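Restriction endonuclease S subunits (Thermoanaerobacter tengcongensis, PDB 3OKG) probably recognises the target DNA sequence as the specificity subunit of a type I restriction-modification enzyme, in which it joins the M subunits of the methyltransferase. Local coordinates at residues W26-G32 / Y165-L171; H135-F141 / R398-L404; D238-G242 / I350-Q356. One frame throughout, in Å; residues are numbered along the deposited sequence.

Contact 1: W26-G32 / Y165-L171; sequences WRWVRLG and YNTLIPL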
loop_
_atom_site.group_PDB
_atom_site.type_symbol
_atom_site.label_atom_id
_atom_site.label_comp_id
_atom_site.label_asym_id
_atom_site.label_seq_id
_atom_site.Cartn_x
_atom_site.Cartn_y
_atom_site.Cartn_z
ATOM N N TRP A 26 -14.173 33.614 -12.445
ATOM C CA TRP A 26 -14.677 32.260 -12.689
ATOM C C TRP A 26 -16.200 32.269 -12.644
ATOM O O TRP A 26 -16.799 33.169 -12.066
ATOM C CB TRP A 26 -14.182 31.321 -11.611
ATOM C CG TRP A 26 -12.725 31.068 -11.524
ATOM C CD1 TRP A 26 -11.697 31.924 -11.813
ATOM C CD2 TRP A 26 -12.132 29.879 -11.017
ATOM N NE1 TRP A 26 -10.500 31.321 -11.539
ATOM C CE2 TRP A 26 -10.744 30.060 -11.041
ATOM C CE3 TRP A 26 -12.656 28.653 -10.560
ATOM C CZ2 TRP A 26 -9.852 29.068 -10.636
ATOM C CZ3 TRP A 26 -11.762 27.671 -10.133
ATOM C CH2 TRP A 26 -10.378 27.882 -10.178
ATOM N N ARG A 27 -16.837 31.267 -13.239
ATOM C CA ARG A 27 -18.286 31.138 -13.127
ATOM C C ARG A 27 -18.738 29.688 -12.962
ATOM O O ARG A 27 -18.021 28.752 -13.339
ATOM C CB ARG A 27 -18.967 31.751 -14.365
ATOM C CG ARG A 27 -18.344 31.283 -15.662
ATOM C CD ARG A 27 -18.708 32.162 -16.852
ATOM N NE ARG A 27 -20.060 31.858 -17.235
ATOM C CZ ARG A 27 -20.414 31.227 -18.345
ATOM N NH1 ARG A 27 -19.511 30.864 -19.245
ATOM N NH2 ARG A 27 -21.695 30.978 -18.547
ATOM N N TRP A 28 -19.932 29.510 -12.407
ATOM C CA TRP A 28 -20.530 28.177 -12.267
ATOM C C TRP A 28 -21.444 27.872 -13.449
ATOM O O TRP A 28 -22.313 28.677 -13.770
ATOM C CB TRP A 28 -21.365 28.090 -10.986
ATOM C CG TRP A 28 -20.566 27.893 -9.751
ATOM C CD1 TRP A 28 -20.305 28.834 -8.776
ATOM C CD2 TRP A 28 -19.912 26.690 -9.335
ATOM N NE1 TRP A 28 -19.534 28.281 -7.789
ATOM C CE2 TRP A 28 -19.274 26.966 -8.105
ATOM C CE3 TRP A 28 -19.787 25.404 -9.895
ATOM C CZ2 TRP A 28 -18.524 26.006 -7.420
ATOM C CZ3 TRP A 28 -19.051 24.444 -9.207
ATOM C CH2 TRP A 28 -18.438 24.752 -7.968
ATOM N N VAL A 29 -21.252 26.710 -14.081
ATOM C CA VAL A 29 -22.125 26.259 -15.162
ATOM C C VAL A 29 -22.410 24.766 -15.038
ATOM O O VAL A 29 -21.695 24.056 -14.335
ATOM C CB VAL A 29 -21.460 26.486 -16.524
ATOM C CG1 VAL A 29 -21.197 27.938 -16.710
ATOM C CG2 VAL A 29 -20.135 25.648 -16.646
ATOM N N ARG A 30 -23.450 24.279 -15.718
ATOM C CA ARG A 30 -23.594 22.832 -15.869
ATOM C C ARG A 30 -22.559 22.385 -16.908
ATOM O O ARG A 30 -22.283 23.111 -17.853
ATOM C CB ARG A 30 -25.017 22.453 -16.313
ATOM C CG ARG A 30 -26.117 22.619 -15.207
ATOM C CD ARG A 30 -27.538 22.349 -15.763
ATOM N NE ARG A 30 -27.745 23.127 -16.984
ATOM C CZ ARG A 30 -28.005 24.431 -17.009
ATOM N NH1 ARG A 30 -28.154 25.119 -15.881
ATOM N NH2 ARG A 30 -28.134 25.047 -18.177
ATOM N N LEU A 31 -22.004 21.194 -16.728
ATOM C CA LEU A 31 -20.984 20.685 -17.644
ATOM C C LEU A 31 -21.501 20.801 -19.081
ATOM O O LEU A 31 -20.789 21.252 -19.983
ATOM C CB LEU A 31 -20.696 19.225 -17.302
ATOM C CG LEU A 31 -19.706 18.462 -18.177
ATOM C CD1 LEU A 31 -18.379 19.207 -18.209
ATOM C CD2 LEU A 31 -19.565 17.045 -17.588
ATOM N N GLY A 32 -22.743 20.388 -19.290
ATOM C CA GLY A 32 -23.338 20.365 -20.622
ATOM C C GLY A 32 -23.296 21.711 -21.342
ATOM O O GLY A 32 -23.281 21.774 -22.570
ATOM N N TYR A 165 -24.026 15.439 -17.728
ATOM C CA TYR A 165 -24.028 16.766 -18.339
ATOM C C TYR A 165 -24.661 17.800 -17.396
ATOM O O TYR A 165 -24.358 18.981 -17.481
ATOM C CB TYR A 165 -24.780 16.787 -19.672
ATOM C CG TYR A 165 -24.177 15.935 -20.773
ATOM C CD1 TYR A 165 -22.806 16.005 -21.078
ATOM C CD2 TYR A 165 -24.976 15.108 -21.535
ATOM C CE1 TYR A 165 -22.253 15.222 -22.112
ATOM C CE2 TYR A 165 -24.447 14.346 -22.570
ATOM C CZ TYR A 165 -23.085 14.410 -22.859
ATOM O OH TYR A 165 -22.572 13.613 -23.876
ATOM N N ASN A 166 -25.525 17.350 -16.491
ATOM C CA ASN A 166 -26.218 18.280 -15.596
ATOM C C ASN A 166 -25.419 18.703 -14.376
ATOM O O ASN A 166 -25.822 19.615 -13.638
ATOM C CB ASN A 166 -27.573 17.686 -15.155
ATOM C CG ASN A 166 -28.610 17.769 -16.252
ATOM O OD1 ASN A 166 -28.485 18.582 -17.171
ATOM N ND2 ASN A 166 -29.651 16.928 -16.165
ATOM N N THR A 167 -24.280 18.054 -14.148
ATOM C CA THR A 167 -23.511 18.369 -12.950
ATOM C C THR A 167 -22.970 19.786 -13.055
ATOM O O THR A 167 -22.724 20.270 -14.155
ATOM C CB THR A 167 -22.349 17.345 -12.678
ATOM O OG1 THR A 167 -21.397 17.384 -13.750
ATOM C CG2 THR A 167 -22.889 15.904 -12.474
ATOM N N LEU A 168 -22.792 20.451 -11.912
ATOM C CA LEU A 168 -22.207 21.789 -11.877
ATOM C C LEU A 168 -20.690 21.746 -11.829
ATOM O O LEU A 168 -20.130 20.939 -11.100
ATOM C CB LEU A 168 -22.669 22.537 -10.611
ATOM C CG LEU A 168 -24.140 22.919 -10.575
ATOM C CD1 LEU A 168 -24.454 23.772 -9.296
ATOM C CD2 LEU A 168 -24.492 23.680 -11.845
ATOM N N ILE A 169 -20.035 22.661 -12.549
ATOM C CA ILE A 169 -18.581 22.734 -12.565
ATOM C C ILE A 169 -18.119 24.193 -12.452
ATOM O O ILE A 169 -18.772 25.078 -12.969
ATOM C CB ILE A 169 -17.999 22.137 -13.894
ATOM C CG1 ILE A 169 -18.504 22.898 -15.126
ATOM C CG2 ILE A 169 -18.307 20.623 -13.980
ATOM C CD1 ILE A 169 -17.537 22.805 -16.399
ATOM N N PRO A 170 -16.984 24.428 -11.775
ATOM C CA PRO A 170 -16.399 25.758 -11.706
ATOM C C PRO A 170 -15.639 26.007 -13.002
ATOM O O PRO A 170 -14.881 25.139 -13.457
ATOM C CB PRO A 170 -15.390 25.642 -10.561
ATOM C CG PRO A 170 -15.106 24.213 -10.408
ATOM C CD PRO A 170 -16.067 23.416 -11.243
ATOM N N LEU A 171 -15.827 27.180 -13.584
ATOM C CA LEU A 171 -15.233 27.456 -14.886
ATOM C C LEU A 171 -14.381 28.729 -14.907
ATOM O O LEU A 171 -14.921 29.822 -15.044
ATOM C CB LEU A 171 -16.346 27.552 -15.915
ATOM C CG LEU A 171 -15.877 27.597 -17.380
ATOM C CD1 LEU A 171 -15.493 26.218 -17.825
ATOM C CD2 LEU A 171 -17.003 28.120 -18.261
#
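W28 meets P170 because its chi1 of -79° sets CG beside the backbone N and chi2 of 106° turns one face of the indole toward P170, with its edge at the backbone N of I169. I169 takes the less common setting, with CG1 between its backbone N and carbonyl carbon (chi1 60°). That brings CG1 3.5 Å from V29 CG2. Strands 27-30 and 168-171 run antiparallel and form a two-stranded sheet. R27 with L171 and V29 with I169 are the hydrogen-bonded pairs; W28 with P170 and R30 with L168 are the non-hydrogen-bonded ones. The bond from I169 N to V29 O is 2.8 Å long. The ladder runs on past the strands: L31 N donates to T167 O, and G32 N reaches Y165 O at 2.8 Å, in the carbonyl plane on a lone pair.

W28 and P170 share one face of the sheet. P170 CB lies over the six-membered ring in a CH-pi contact, 4.2 Å from its centroid. The rim of the ring reaches the backbone too, with CZ3 3.3 Å from P170 N. Y20 fixes the indole from outside: its carbonyl takes NE1, and the two rings meet edge-to-face. Replacing W28 with alanine would probably open a gap over P170 and leave the carbonyl of Y20 without its indole donor.

V29, I169 and L171 lie on the other face. V29 CG2 also comes near L171 CB, and I169 CD1 lies 4.1 Å from L31 CD1. L31 and I169 pack on helix 130-137 as well. The arrangement is a two-stranded antiparallel ribbon that joins strands more than 130 residues apart within a type I DNA specificity domain, next to the coiled-coil helix 174-216.

Contact 2: H135-F141 / R398-L404; sequences HLCRSDF and RLEQAIL
The N-cap of helix 140-143 and the turn before it meet helix 392-407, whose segment here lies in a predicted coiled coil. S139 is the N-cap residue. Its OG accepts from F141 N at 2.8 Å and also receives Q401 NE2, 3.2 Å away, in a nearly straight bond. The Q401 amide works with both ends, for its OE1 takes D140 N at 2.8 Å from above the carbonyl plane. A bend at chi2 (59°) turns this amide toward the cap, where it stacks on the D140 carboxylate with the planes 14° apart.

Two salt bridges flank the glutamine. R138 grips E400 side-on: NE meets OE2 at 2.7 Å and NH2 meets OE1 at 2.8 Å, both on syn lone pairs. D140 OD2 receives R398 NH1 at 2.8 Å, with a weaker bond from NH2. A water also joins OD2 to R398 NH2. Beside the polar groups, L404 CD1 packs 3.5 Å from H135 O and against S139.

K100 pairs with D140 OD1 and also bonds R138 O, while S61 O takes R138 NH2. H135 NE2 bonds E185 of helix 174-216, I403 packs on that helix too, and L136 faces strand 168-171. The end of helix 130-137 and its turn thus lie among strand 168-171, helix 174-216 and helix 392-407.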
loop_
_atom_site.group_PDB
_atom_site.type_symbol
_atom_site.label_atom_id
_atom_site.label_comp_id
_atom_site.label_asym_id
_atom_site.label_seq_id
_atom_site.Cartn_x
_atom_site.Cartn_y
_atom_site.Cartn_z
ATOM N N HIS A 135 -9.580 16.737 -16.129
ATOM C CA HIS A 135 -9.210 16.741 -14.703
ATOM C C HIS A 135 -10.375 17.054 -13.783
ATOM O O HIS A 135 -10.553 16.442 -12.744
ATOM C CB HIS A 135 -8.053 17.709 -14.458
ATOM C CG HIS A 135 -6.757 17.200 -14.977
ATOM N ND1 HIS A 135 -6.115 16.120 -14.418
ATOM C CD2 HIS A 135 -5.961 17.631 -15.990
ATOM C CE1 HIS A 135 -4.989 15.889 -15.072
ATOM N NE2 HIS A 135 -4.872 16.795 -16.031
ATOM N N LEU A 136 -11.211 17.987 -14.224
ATOM C CA LEU A 136 -12.438 18.319 -13.515
ATOM C C LEU A 136 -13.340 17.096 -13.359
ATOM O O LEU A 136 -13.833 16.821 -12.265
ATOM C CB LEU A 136 -13.190 19.437 -14.241
ATOM C CG LEU A 136 -14.253 20.179 -13.427
ATOM C CD1 LEU A 136 -13.697 20.602 -12.076
ATOM C CD2 LEU A 136 -14.776 21.383 -14.196
ATOM N N CYS A 137 -13.556 16.362 -14.449
ATOM C CA CYS A 137 -14.406 15.181 -14.396
ATOM C C CYS A 137 -13.875 14.053 -13.533
ATOM O O CYS A 137 -14.638 13.182 -13.116
ATOM C CB CYS A 137 -14.703 14.662 -15.804
ATOM S SG CYS A 137 -15.833 15.771 -16.641
ATOM N N ARG A 138 -12.571 14.039 -13.276
ATOM C CA ARG A 138 -12.030 13.036 -12.358
ATOM C C ARG A 138 -12.241 13.366 -10.881
ATOM O O ARG A 138 -11.925 12.541 -10.006
ATOM C CB ARG A 138 -10.538 12.825 -12.647
ATOM C CG ARG A 138 -10.377 12.085 -13.961
ATOM C CD ARG A 138 -9.016 11.545 -14.176
ATOM N NE ARG A 138 -8.505 10.756 -13.066
ATOM C CZ ARG A 138 -8.617 9.443 -12.928
ATOM N NH1 ARG A 138 -9.271 8.715 -13.817
ATOM N NH2 ARG A 138 -8.061 8.862 -11.880
ATOM N N SER A 139 -12.748 14.553 -10.598
ATOM C CA SER A 139 -12.901 14.932 -9.197
ATOM C C SER A 139 -14.102 14.251 -8.550
ATOM O O SER A 139 -15.141 14.070 -9.192
ATOM C CB SER A 139 -13.074 16.437 -9.023
ATOM O OG SER A 139 -13.438 16.692 -7.670
ATOM N N ASP A 140 -13.964 13.910 -7.273
ATOM C CA ASP A 140 -15.112 13.487 -6.441
ATOM C C ASP A 140 -16.244 14.542 -6.458
ATOM O O ASP A 140 -17.408 14.204 -6.291
ATOM C CB ASP A 140 -14.677 13.281 -4.979
ATOM C CG ASP A 140 -13.792 12.063 -4.775
ATOM O OD1 ASP A 140 -13.590 11.258 -5.719
ATOM O OD2 ASP A 140 -13.281 11.906 -3.639
ATOM N N PHE A 141 -15.901 15.804 -6.668
ATOM C CA PHE A 141 -16.922 16.858 -6.707
ATOM C C PHE A 141 -18.001 16.536 -7.752
ATOM O O PHE A 141 -19.184 16.886 -7.578
ATOM C CB PHE A 141 -16.294 18.231 -6.996
ATOM C CG PHE A 141 -17.287 19.350 -6.975
ATOM C CD1 PHE A 141 -17.783 19.828 -5.767
ATOM C CD2 PHE A 141 -17.754 19.909 -8.156
ATOM C CE1 PHE A 141 -18.713 20.865 -5.740
ATOM C CE2 PHE A 141 -18.681 20.937 -8.130
ATOM C CZ PHE A 141 -19.165 21.406 -6.921
ATOM N N ARG A 398 -6.276 8.934 -4.362
ATOM C CA ARG A 398 -6.621 9.856 -3.276
ATOM C C ARG A 398 -5.716 11.100 -3.208
ATOM O O ARG A 398 -6.154 12.193 -2.813
ATOM C CB ARG A 398 -6.628 9.117 -1.939
ATOM C CG ARG A 398 -7.683 7.980 -1.892
ATOM C CD ARG A 398 -9.099 8.420 -2.342
ATOM N NE ARG A 398 -9.543 9.630 -1.655
ATOM C CZ ARG A 398 -10.583 10.372 -2.035
ATOM N NH1 ARG A 398 -11.322 10.002 -3.074
ATOM N NH2 ARG A 398 -10.899 11.468 -1.353
ATOM N N LEU A 399 -4.449 10.934 -3.561
ATOM C CA LEU A 399 -3.588 12.104 -3.684
ATOM C C LEU A 399 -4.027 12.947 -4.862
ATOM O O LEU A 399 -3.973 14.172 -4.803
ATOM C CB LEU A 399 -2.117 11.714 -3.882
ATOM C CG LEU A 399 -1.415 10.910 -2.786
ATOM C CD1 LEU A 399 0.121 10.962 -2.994
ATOM C CD2 LEU A 399 -1.776 11.354 -1.413
ATOM N N GLU A 400 -4.429 12.295 -5.954
ATOM C CA GLU A 400 -5.004 13.041 -7.077
ATOM C C GLU A 400 -6.148 13.930 -6.576
ATOM O O GLU A 400 -6.236 15.114 -6.919
ATOM C CB GLU A 400 -5.533 12.098 -8.165
ATOM C CG GLU A 400 -6.276 12.837 -9.296
ATOM C CD GLU A 400 -6.817 11.874 -10.372
ATOM O OE1 GLU A 400 -7.126 10.699 -10.044
ATOM O OE2 GLU A 400 -6.938 12.297 -11.541
ATOM N N GLN A 401 -7.055 13.344 -5.791
ATOM C CA GLN A 401 -8.202 14.092 -5.289
ATOM C C GLN A 401 -7.789 15.300 -4.444
ATOM O O GLN A 401 -8.370 16.372 -4.556
ATOM C CB GLN A 401 -9.120 13.171 -4.468
ATOM C CG GLN A 401 -10.387 13.857 -4.077
ATOM C CD GLN A 401 -11.181 14.347 -5.278
ATOM O OE1 GLN A 401 -11.379 13.607 -6.240
ATOM N NE2 GLN A 401 -11.646 15.590 -5.219
ATOM N N ALA A 402 -6.770 15.138 -3.605
ATOM C CA ALA A 402 -6.341 16.266 -2.787
ATOM C C ALA A 402 -5.785 17.396 -3.670
ATOM O O ALA A 402 -6.042 18.573 -3.426
ATOM C CB ALA A 402 -5.313 15.816 -1.746
ATOM N N ILE A 403 -5.090 17.038 -4.739
ATOM C CA ILE A 403 -4.635 18.051 -5.719
ATOM C C ILE A 403 -5.805 18.756 -6.439
ATOM O O ILE A 403 -5.838 19.990 -6.569
ATOM C CB ILE A 403 -3.658 17.407 -6.747
ATOM C CG1 ILE A 403 -2.370 16.955 -6.032
ATOM C CG2 ILE A 403 -3.321 18.379 -7.864
ATOM C CD1 ILE A 403 -1.496 16.014 -6.869
ATOM N N LEU A 404 -6.777 17.974 -6.889
ATOM C CA LEU A 404 -7.900 18.537 -7.624
ATOM C C LEU A 404 -8.695 19.491 -6.729
ATOM O O LEU A 404 -9.189 20.524 -7.193
ATOM C CB LEU A 404 -8.808 17.432 -8.154
ATOM C CG LEU A 404 -8.128 16.485 -9.172
ATOM C CD1 LEU A 404 -9.195 15.478 -9.659
ATOM C CD2 LEU A 404 -7.557 17.296 -10.365
HETATM O O HOH W 1 -12.980 13.786 -1.706
#

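Contact 3: D238-G242 / I350-Q356; sequences DIIMG and ITKKDLQ
I239 and M241 project from strand 237-241 into the side of helix 352-357, where they meet K352, L355 and Q356. This is strand-on-helix packing within the second type I DNA specificity domain. The short segments run nearly antiparallel, at 156°, with their axes 9.1 Å apart.

I239 reaches farthest into the helix with CD1. This methyl lies 3.5 Å from L355 CB, a tight fit for two carbons, and 3.5 Å from Q356 CG. The other branch, CG2, lies 4.0 Å from L355 CD2 and also approaches K352 CG. M241 bends at chi2 and again at chi3 (89°). The bends carry its CE to L355 CD2, 3.7 Å away. Its SD sits 3.6 Å from K352 N, at the first turn of the helix, and its CG touches K352 CB. L355 CD2 therefore meets both strand residues.

The strand is an edge of a four-stranded antiparallel sheet. Backbone bonds of D238 with R317, I240 with A315 and G242 with L313 hold it to strand 313-318. I239 leans on L316 of that strand, while M241 and L355 both touch A314.

At the start of the helix T351 holds the N-cap position, but its side chain makes no capping bond. Its backbone N donates to D354 OD2, met from above the carboxylate plane. K352 has CG anti to its backbone N (chi1 -162°), and its aliphatic chain runs past I239 in the opposite direction. Its CE passes 3.2 Å from I239 O.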
loop_
_atom_site.group_PDB
_atom_site.type_symbol
_atom_site.label_atom_id
_atom_site.label_comp_id
_atom_site.label_asym_id
_atom_site.label_seq_id
_atom_site.Cartn_x
_atom_site.Cartn_y
_atom_site.Cartn_z
ATOM N N ASP A 238 21.104 -18.362 29.977
ATOM C CA ASP A 238 20.368 -19.514 30.502
ATOM C C ASP A 238 19.404 -19.974 29.421
ATOM O O ASP A 238 18.692 -19.153 28.831
ATOM C CB ASP A 238 19.571 -19.141 31.751
ATOM C CG ASP A 238 20.454 -18.693 32.893
ATOM O OD1 ASP A 238 21.592 -19.181 32.985
ATOM O OD2 ASP A 238 20.011 -17.848 33.695
ATOM N N ILE A 239 19.394 -21.275 29.149
ATOM C CA ILE A 239 18.524 -21.828 28.121
ATOM C C ILE A 239 17.534 -22.803 28.753
ATOM O O ILE A 239 17.921 -23.716 29.476
ATOM C CB ILE A 239 19.329 -22.537 27.037
ATOM C CG1 ILE A 239 20.340 -21.560 26.410
ATOM C CG2 ILE A 239 18.421 -23.085 25.975
ATOM C CD1 ILE A 239 21.099 -22.151 25.255
ATOM N N ILE A 240 16.262 -22.602 28.450
ATOM C CA ILE A 240 15.147 -23.329 29.059
ATOM C C ILE A 240 14.304 -23.927 27.927
ATOM O O ILE A 240 13.704 -23.182 27.161
ATOM C CB ILE A 240 14.259 -22.324 29.832
ATOM C CG1 ILE A 240 15.060 -21.624 30.937
ATOM C CG2 ILE A 240 13.007 -22.990 30.386
ATOM C CD1 ILE A 240 15.614 -20.246 30.541
ATOM N N MET A 241 14.274 -25.252 27.784
ATOM C CA MET A 241 13.437 -25.856 26.743
ATOM C C MET A 241 12.001 -25.975 27.271
ATOM O O MET A 241 11.785 -26.499 28.356
ATOM C CB MET A 241 13.939 -27.243 26.346
ATOM C CG MET A 241 15.359 -27.320 25.808
ATOM S SD MET A 241 15.611 -26.376 24.297
ATOM C CE MET A 241 16.048 -24.812 25.018
ATOM N N GLY A 242 11.023 -25.497 26.513
ATOM C CA GLY A 242 9.648 -25.527 26.993
ATOM C C GLY A 242 9.086 -26.943 27.072
ATOM O O GLY A 242 9.574 -27.858 26.391
ATOM N N ILE A 350 15.095 -28.254 17.587
ATOM C CA ILE A 350 16.301 -27.650 18.130
ATOM C C ILE A 350 16.488 -28.116 19.571
ATOM O O ILE A 350 15.618 -27.910 20.416
ATOM C CB ILE A 350 16.234 -26.103 18.057
ATOM C CG1 ILE A 350 16.541 -25.632 16.641
ATOM C CG2 ILE A 350 17.249 -25.465 18.985
ATOM C CD1 ILE A 350 17.979 -25.874 16.229
ATOM N N THR A 351 17.626 -28.747 19.844
ATOM C CA THR A 351 17.911 -29.253 21.178
ATOM C C THR A 351 18.607 -28.196 22.028
ATOM O O THR A 351 19.243 -27.277 21.500
ATOM C CB THR A 351 18.819 -30.488 21.114
ATOM O OG1 THR A 351 18.754 -31.201 22.356
ATOM C CG2 THR A 351 20.260 -30.078 20.852
ATOM N N LYS A 352 18.483 -28.330 23.345
ATOM C CA LYS A 352 19.210 -27.475 24.275
ATOM C C LYS A 352 20.688 -27.398 23.898
ATOM O O LYS A 352 21.266 -26.317 23.822
ATOM C CB LYS A 352 19.070 -28.000 25.704
ATOM C CG LYS A 352 19.417 -26.979 26.778
ATOM C CD LYS A 352 19.362 -27.609 28.153
ATOM C CE LYS A 352 19.293 -26.557 29.248
ATOM N NZ LYS A 352 18.510 -27.032 30.434
ATOM N N LYS A 353 21.306 -28.549 23.666
ATOM C CA LYS A 353 22.722 -28.561 23.351
ATOM C C LYS A 353 23.034 -27.732 22.103
ATOM O O LYS A 353 23.988 -26.962 22.100
ATOM C CB LYS A 353 23.243 -29.993 23.228
ATOM C CG LYS A 353 24.108 -30.417 24.404
ATOM C CD LYS A 353 25.497 -29.780 24.294
ATOM C CE LYS A 353 26.559 -30.551 25.072
ATOM N NZ LYS A 353 27.932 -30.317 24.507
ATOM N N ASP A 354 22.213 -27.873 21.065
ATOM C CA ASP A 354 22.336 -27.046 19.867
ATOM C C ASP A 354 22.442 -25.569 20.235
ATOM O O ASP A 354 23.414 -24.901 19.880
ATOM C CB ASP A 354 21.134 -27.257 18.945
ATOM C CG ASP A 354 21.136 -28.625 18.292
ATOM O OD1 ASP A 354 22.179 -29.316 18.370
ATOM O OD2 ASP A 354 20.099 -29.006 17.701
ATOM N N LEU A 355 21.446 -25.080 20.965
ATOM C CA LEU A 355 21.387 -23.677 21.347
ATOM C C LEU A 355 22.590 -23.283 22.167
ATOM O O LEU A 355 23.174 -22.232 21.950
ATOM C CB LEU A 355 20.129 -23.397 22.158
ATOM C CG LEU A 355 18.962 -22.665 21.496
ATOM C CD1 LEU A 355 19.021 -22.754 19.986
ATOM C CD2 LEU A 355 17.639 -23.184 22.043
ATOM N N GLN A 356 22.954 -24.125 23.125
ATOM C CA GLN A 356 24.078 -23.813 23.995
ATOM C C GLN A 356 25.389 -23.730 23.206
ATOM O O GLN A 356 26.316 -23.028 23.610
ATOM C CB GLN A 356 24.216 -24.872 25.092
ATOM C CG GLN A 356 23.111 -24.865 26.151
ATOM C CD GLN A 356 23.309 -25.966 27.183
ATOM O OE1 GLN A 356 23.856 -27.024 26.872
ATOM N NE2 GLN A 356 22.874 -25.719 28.414
#

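From the N terminus, strand 27-30 comes first and pairs with strand 168-171. Their pairing, contact 1, closes a loop holding most of the first specificity domain. Segment 135-141 lies within that loop but pairs with 398-404 near the C terminus, so contacts 1 and 2 cross. They also touch: L136 packs on I169 and P170, and F141 on W28 and L168. Contact 3 closes a smaller loop in the second domain, and contact 2 spans it along the chain. The centre of contact 3 lies about 74 Å from that of contact 1 and about 59 Å from that of contact 2. Contact 2 ties the first domain to a C-terminal helix.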